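Local coordinates for specific mitochondrial acyl carrier protein (Toxoplasma, PDB 3CE7), which belongs to the acyl carrier protein family and probably serves mitochondrial fatty acid synthesis, at residues E36-T39 and P40-L44; V73-P76 and D77-D81; Q84-Q87 and E88-D91. All coordinates share one frame; numbering follows the deposited sequence.

Interaction 1: residues E36-T39 and P40-L44; sequences EKVT and PSSKL
A type I beta turn from Thr-39 to Ser-42 reverses the chain within the long loop that joins the first two major helices of this acyl carrier protein fold. The turn closes through Ser-42 N, which donates to Thr-39 O at 3.1 Å; the donor stands above the carbonyl plane, 65° out of it, rather than on a lone pair. A second, shorter bond runs the other way. Thr-39 N gives its hydrogen to Ser-42 OG at 2.8 Å and nearly straight (166°), so the two residues hold each other by one backbone bond and one side-chain bond. A chi1 of -60° sets the Ser-42 hydroxyl beside its own backbone N, from where it reaches Thr-39 N. Thr-39 OG1 takes a weak bond from Ser-41 N at 3.3 Å, and a water 2.6 Å from Thr-39 OG1 also reaches Ser-41 OG. Another water lies within hydrogen-bonding distance of both Thr-39 O and Ser-42 O. Thr-39 CB and Pro-40 CD are 3.3 Å apart, the ordinary closeness across a peptide bond to proline. Around the turn, Val-38 packs on Cys-28 of helix 17-29 and on Leu-86 of helix 86-98, while Pro-40 lies against Thr-21 and Gln-87 of the same two helices.

Interaction 2: residues V73-P76 and D77-D81; sequences VTVP and DEVAD
Pro-76 O is gripped by two amides of the next turn: Ala-80 N at 3.0 Å, almost straight (174°) and nearly along the C=O axis, and Val-79 N, also at 3.0 Å but bent and weak. Pro-76 is the N-cap of the short helix 77-80, the small third helix of the acyl carrier protein fold, and its carbonyl starts the helical bonding. The proline ring, which has no N-H to give, lies beside Val-79; the two side chains point the same way, with Pro-76 CD 4.1 Å from Val-79 CG2. Val-75 meets the helix through CG1. This methyl is anti to the backbone N (chi1 -177°), which brings it to 3.8 Å from Val-79 CG1, the two side chains crossing at about a right angle, and equally to 3.8 Å from Ala-80 CB. Behind this cluster, Val-75 also touches Phe-92 of helix 86-98 and, together with Ala-80, Val-64 of helix 57-71; Val-75 N is hydrogen-bonded to Glu-68 OE2. Glu-78 bends at chi2 (84°), bringing its carboxylate back beside Pro-76 CB, which OE1 approaches to 3.6 Å. A water bridges the two segments, donating to Val-75 O at 2.7 Å and to Asp-77 OD1 at 3.0 Å.

Interaction 3: residues Q84-Q87 and E88-D91; sequences QTLQ and EIAD
Thr-85 and Glu-88 form a capping box at the start of helix 86-98, with Thr-85 as N-cap. In one direction Thr-85 OG1 accepts from Glu-88 N at 3.3 Å; chi1 of 72° tucks the hydroxyl between its backbone N and carbonyl carbon, facing the first turn. In the other, Glu-88 OE1 takes Thr-85 N at 3.1 Å, the donor standing 57° out of the carboxylate plane. The same oxygen is met nearly along its C-O axis by Gln-84 N at 2.7 Å, a tighter and straighter bond. Two backbone amides thus hold the carboxylate by one atom, and its charge near the N-terminal end of the helix would probably be favoured by the helix dipole. The Glu-88 chain, extended beyond CG, crosses Thr-85 at about a right angle, with CG 3.4 Å from Thr-85 OG1.

Among the backbone bonds, Ala-90 N to Leu-86 O (2.9 Å) and Asp-91 N to Gln-87 O (2.8 Å) carry the helix forward, whereas Ile-89 N to Thr-85 O is weak. A second side-chain pair lies just beyond: Gln-87 bends at chi2 and NE2 donates to Asp-91 OD1 at 3.1 Å, approaching from above the carboxylate plane, with amide and carboxylate planes 27° apart. Gln-87 NE2 is also hydrogen-bonded to Thr-21 OG1.

The apolar residues face inward, with Leu-86 CD2 and Ile-89 CD1 meeting loosely. Leu-86 packs against Ile-24 and Cys-28 of helix 17-29 and Phe-63 of helix 57-71, Ile-89 against Phe-63 and Val-67, and Ala-90 against Thr-21, which sets the start of helix 86-98 against helices 17-29 and 57-71.

Overall arrangement
The three contacts follow one another along the chain, and two of them meet in space. Interactions 1 and 3, with centres 10 Å apart, are joined by probable backbone hydrogen bonds, Leu-44 N to Gln-84 O at 2.8 Å and Gln-87 N to Pro-40 O at 2.9 Å, so the turn in the long loop is tied to the start of helix 86-98. Interaction 2 lies across the chain's centre from interaction 1, about 20 Å away between centres and about 8 Å between nearest atoms. Its centre is 12 Å from that of interaction 3, the two being separated by two residues in the sequence and having no touch between them. Phe-92 of helix 86-98 nevertheless packs against Pro-76 of interaction 2.

Interaction 1: residues E36-T39 and P40-L44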
loop_
_atom_site.group_PDB
_atom_site.type_symbol
_atom_site.label_atom_id
_atom_site.label_comp_id
_atom_site.label_asym_id
_atom_site.label_seq_id
_atom_site.Cartn_x
_atom_site.Cartn_y
_atom_site.Cartn_z
ATOM N N GLU A 36 9.630 -8.124 10.873
ATOM C CA GLU A 36 9.729 -6.722 10.455
ATOM C C GLU A 36 8.439 -6.008 10.819
ATOM O O GLU A 36 7.349 -6.548 10.614
ATOM C CB GLU A 36 9.978 -6.623 8.942
ATOM C CG GLU A 36 10.303 -5.238 8.434
ATOM C CD GLU A 36 11.751 -4.825 8.658
ATOM O OE1 GLU A 36 12.564 -5.642 9.164
ATOM O OE2 GLU A 36 12.066 -3.667 8.322
ATOM N N LYS A 37 8.560 -4.793 11.350
ATOM C CA LYS A 37 7.397 -4.034 11.792
ATOM C C LYS A 37 7.030 -2.929 10.811
ATOM O O LYS A 37 7.883 -2.137 10.404
ATOM C CB LYS A 37 7.640 -3.458 13.194
ATOM C CG LYS A 37 7.607 -4.542 14.286
ATOM C CD LYS A 37 8.076 -4.025 15.652
ATOM C CE LYS A 37 9.582 -3.860 15.709
ATOM N NZ LYS A 37 10.052 -3.371 17.052
ATOM N N VAL A 38 5.753 -2.875 10.445
ATOM C CA VAL A 38 5.277 -1.831 9.545
ATOM C C VAL A 38 4.019 -1.174 10.118
ATOM O O VAL A 38 3.121 -1.860 10.602
ATOM C CB VAL A 38 5.017 -2.392 8.112
ATOM C CG1 VAL A 38 3.975 -3.516 8.136
ATOM C CG2 VAL A 38 4.598 -1.282 7.159
ATOM N N THR A 39 3.990 0.157 10.087
ATOM C CA THR A 39 2.808 0.924 10.475
ATOM C C THR A 39 2.370 1.792 9.294
ATOM O O THR A 39 3.113 1.925 8.307
ATOM C CB THR A 39 3.097 1.858 11.658
ATOM O OG1 THR A 39 3.894 2.956 11.197
ATOM C CG2 THR A 39 3.804 1.112 12.789
ATOM N N PRO A 40 1.170 2.402 9.375
ATOM C CA PRO A 40 0.753 3.218 8.225
ATOM C C PRO A 40 1.682 4.405 7.928
ATOM O O PRO A 40 1.731 4.873 6.790
ATOM C CB PRO A 40 -0.642 3.707 8.626
ATOM C CG PRO A 40 -1.108 2.715 9.659
ATOM C CD PRO A 40 0.133 2.363 10.422
ATOM N N SER A 41 2.422 4.881 8.925
ATOM C CA SER A 41 3.310 6.022 8.700
ATOM C C SER A 41 4.765 5.633 8.396
ATOM O O SER A 41 5.600 6.508 8.123
ATOM C CB SER A 41 3.255 6.986 9.886
ATOM O OG SER A 41 3.714 6.333 11.049
ATOM N N SER A 42 5.061 4.333 8.429
ATOM C CA SER A 42 6.415 3.849 8.121
ATOM C C SER A 42 6.814 4.259 6.702
ATOM O O SER A 42 6.014 4.159 5.779
ATOM C CB SER A 42 6.508 2.320 8.242
ATOM O OG SER A 42 6.207 1.851 9.542
ATOM N N LYS A 43 8.044 4.736 6.527
ATOM C CA LYS A 43 8.564 4.951 5.180
ATOM C C LYS A 43 8.862 3.590 4.553
ATOM O O LYS A 43 9.682 2.827 5.069
ATOM C CB LYS A 43 9.817 5.836 5.219
ATOM C CG LYS A 43 9.510 7.303 5.566
ATOM C CD LYS A 43 9.052 8.085 4.341
ATOM C CE LYS A 43 8.570 9.486 4.707
ATOM N NZ LYS A 43 7.146 9.499 5.158
ATOM N N LEU A 44 8.164 3.269 3.464
ATOM C CA LEU A 44 8.303 1.957 2.831
ATOM C C LEU A 44 9.761 1.601 2.560
ATOM O O LEU A 44 10.176 0.469 2.816
ATOM C CB LEU A 44 7.510 1.894 1.526
ATOM C CG LEU A 44 5.986 1.957 1.647
ATOM C CD1 LEU A 44 5.366 2.165 0.275
ATOM C CD2 LEU A 44 5.441 0.708 2.306
HETATM O O HOH W 1 3.897 2.546 5.600
HETATM O O HOH W 2 5.557 4.273 12.640
#

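Interaction 2: residues V73-P76 and D77-D81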
loop_
_atom_site.group_PDB
_atom_site.type_symbol
_atom_site.label_atom_id
_atom_site.label_comp_id
_atom_site.label_asym_id
_atom_site.label_seq_id
_atom_site.Cartn_x
_atom_site.Cartn_y
_atom_site.Cartn_z
ATOM N N VAL A 73 -9.229 -0.139 -8.169
ATOM C CA VAL A 73 -8.882 1.257 -8.422
ATOM C C VAL A 73 -7.745 1.288 -9.436
ATOM O O VAL A 73 -7.041 0.292 -9.602
ATOM C CB VAL A 73 -8.473 2.019 -7.133
ATOM C CG1 VAL A 73 -9.640 2.082 -6.162
ATOM C CG2 VAL A 73 -7.234 1.399 -6.480
ATOM N N THR A 74 -7.595 2.422 -10.117
ATOM C CA THR A 74 -6.474 2.651 -11.026
ATOM C C THR A 74 -5.556 3.685 -10.401
ATOM O O THR A 74 -5.989 4.798 -10.087
ATOM C CB THR A 74 -6.944 3.160 -12.406
ATOM O OG1 THR A 74 -7.806 2.181 -12.994
ATOM C CG2 THR A 74 -5.758 3.398 -13.327
ATOM N N VAL A 75 -4.294 3.303 -10.225
ATOM C CA VAL A 75 -3.284 4.215 -9.707
ATOM C C VAL A 75 -2.415 4.670 -10.880
ATOM O O VAL A 75 -1.665 3.867 -11.433
ATOM C CB VAL A 75 -2.411 3.540 -8.626
ATOM C CG1 VAL A 75 -1.413 4.535 -8.037
ATOM C CG2 VAL A 75 -3.292 2.938 -7.528
ATOM N N PRO A 76 -2.527 5.951 -11.267
ATOM C CA PRO A 76 -1.636 6.507 -12.298
ATOM C C PRO A 76 -0.165 6.448 -11.887
ATOM O O PRO A 76 0.152 6.508 -10.697
ATOM C CB PRO A 76 -2.088 7.963 -12.414
ATOM C CG PRO A 76 -3.461 8.005 -11.824
ATOM C CD PRO A 76 -3.504 6.943 -10.784
ATOM N N ASP A 77 0.728 6.346 -12.867
ATOM C CA ASP A 77 2.160 6.246 -12.586
ATOM C C ASP A 77 2.652 7.419 -11.738
ATOM O O ASP A 77 3.482 7.239 -10.840
ATOM C CB ASP A 77 2.964 6.173 -13.892
ATOM C CG ASP A 77 2.828 4.829 -14.601
ATOM O OD1 ASP A 77 2.396 3.835 -13.978
ATOM O OD2 ASP A 77 3.177 4.765 -15.799
ATOM N N GLU A 78 2.132 8.610 -12.026
ATOM C CA GLU A 78 2.508 9.847 -11.324
ATOM C C GLU A 78 2.208 9.750 -9.828
ATOM O O GLU A 78 2.957 10.261 -8.996
ATOM C CB GLU A 78 1.769 11.053 -11.914
ATOM C CG GLU A 78 1.723 11.113 -13.448
ATOM C CD GLU A 78 0.594 10.277 -14.037
ATOM O OE1 GLU A 78 -0.554 10.774 -14.102
ATOM O OE2 GLU A 78 0.860 9.124 -14.449
ATOM N N VAL A 79 1.099 9.092 -9.500
ATOM C CA VAL A 79 0.725 8.867 -8.103
ATOM C C VAL A 79 1.614 7.781 -7.483
ATOM O O VAL A 79 2.231 8.000 -6.430
ATOM C CB VAL A 79 -0.780 8.487 -7.979
ATOM C CG1 VAL A 79 -1.112 8.038 -6.574
ATOM C CG2 VAL A 79 -1.655 9.646 -8.385
ATOM N N ALA A 80 1.688 6.622 -8.140
ATOM C CA ALA A 80 2.481 5.494 -7.647
ATOM C C ALA A 80 3.944 5.878 -7.405
ATOM O O ALA A 80 4.544 5.477 -6.408
ATOM C CB ALA A 80 2.377 4.314 -8.612
ATOM N N ASP A 81 4.502 6.682 -8.311
ATOM C CA ASP A 81 5.896 7.099 -8.206
ATOM C C ASP A 81 6.152 7.994 -7.004
ATOM O O ASP A 81 7.304 8.175 -6.607
ATOM C CB ASP A 81 6.347 7.803 -9.485
ATOM C CG ASP A 81 6.407 6.862 -10.672
ATOM O OD1 ASP A 81 6.444 5.626 -10.472
ATOM O OD2 ASP A 81 6.420 7.363 -11.815
HETATM O O HOH W 3 0.836 2.854 -11.597
#

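Interaction 3: residues Q84-Q87 and E88-D91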
loop_
_atom_site.group_PDB
_atom_site.type_symbol
_atom_site.label_atom_id
_atom_site.label_comp_id
_atom_site.label_asym_id
_atom_site.label_seq_id
_atom_site.Cartn_x
_atom_site.Cartn_y
_atom_site.Cartn_z
ATOM N N GLN A 84 5.081 7.041 -0.520
ATOM C CA GLN A 84 6.148 6.751 0.436
ATOM C C GLN A 84 5.695 5.920 1.637
ATOM O O GLN A 84 6.518 5.266 2.285
ATOM C CB GLN A 84 6.814 8.034 0.923
ATOM C CG GLN A 84 7.549 8.788 -0.157
ATOM C CD GLN A 84 8.171 10.044 0.386
ATOM O OE1 GLN A 84 7.504 11.077 0.526
ATOM N NE2 GLN A 84 9.458 9.968 0.717
ATOM N N THR A 85 4.392 5.948 1.934
ATOM C CA THR A 85 3.846 5.223 3.093
ATOM C C THR A 85 2.555 4.489 2.749
ATOM O O THR A 85 1.872 4.821 1.759
ATOM C CB THR A 85 3.512 6.166 4.278
ATOM O OG1 THR A 85 2.348 6.954 3.961
ATOM C CG2 THR A 85 4.701 7.070 4.628
ATOM N N LEU A 86 2.216 3.494 3.565
ATOM C CA LEU A 86 0.951 2.776 3.375
ATOM C C LEU A 86 -0.265 3.661 3.632
ATOM O O LEU A 86 -1.303 3.472 3.002
ATOM C CB LEU A 86 0.863 1.556 4.286
ATOM C CG LEU A 86 1.894 0.464 4.027
ATOM C CD1 LEU A 86 1.710 -0.561 5.106
ATOM C CD2 LEU A 86 1.740 -0.142 2.612
ATOM N N GLN A 87 -0.152 4.619 4.555
ATOM C CA GLN A 87 -1.278 5.510 4.794
ATOM C C GLN A 87 -1.661 6.248 3.519
ATOM O O GLN A 87 -2.852 6.431 3.237
ATOM C CB GLN A 87 -0.990 6.522 5.903
ATOM C CG GLN A 87 -2.233 7.287 6.311
ATOM C CD GLN A 87 -3.240 6.385 6.978
ATOM O OE1 GLN A 87 -3.032 5.943 8.115
ATOM N NE2 GLN A 87 -4.329 6.073 6.267
ATOM N N GLU A 88 -0.664 6.673 2.750
ATOM C CA GLU A 88 -0.931 7.368 1.488
ATOM C C GLU A 88 -1.682 6.473 0.502
ATOM O O GLU A 88 -2.586 6.924 -0.205
ATOM C CB GLU A 88 0.382 7.832 0.870
ATOM C CG GLU A 88 1.032 8.984 1.640
ATOM C CD GLU A 88 2.442 9.271 1.169
ATOM O OE1 GLU A 88 3.042 8.388 0.528
ATOM O OE2 GLU A 88 2.964 10.376 1.449
ATOM N N ILE A 89 -1.289 5.200 0.457
ATOM C CA ILE A 89 -1.920 4.254 -0.451
ATOM C C ILE A 89 -3.374 4.026 -0.038
ATOM O O ILE A 89 -4.286 4.104 -0.886
ATOM C CB ILE A 89 -1.140 2.936 -0.553
ATOM C CG1 ILE A 89 0.296 3.233 -1.006
ATOM C CG2 ILE A 89 -1.832 1.996 -1.566
ATOM C CD1 ILE A 89 1.194 2.007 -1.162
ATOM N N ALA A 90 -3.587 3.755 1.253
ATOM C CA ALA A 90 -4.946 3.586 1.790
ATOM C C ALA A 90 -5.807 4.820 1.506
ATOM O O ALA A 90 -6.950 4.706 1.060
ATOM C CB ALA A 90 -4.904 3.293 3.275
ATOM N N ASP A 91 -5.242 6.002 1.747
ATOM C CA ASP A 91 -5.953 7.246 1.471
ATOM C C ASP A 91 -6.366 7.345 -0.005
ATOM O O ASP A 91 -7.476 7.798 -0.320
ATOM C CB ASP A 91 -5.096 8.455 1.851
ATOM C CG ASP A 91 -4.933 8.637 3.363
ATOM O OD1 ASP A 91 -5.589 7.955 4.167
ATOM O OD2 ASP A 91 -4.104 9.490 3.751
#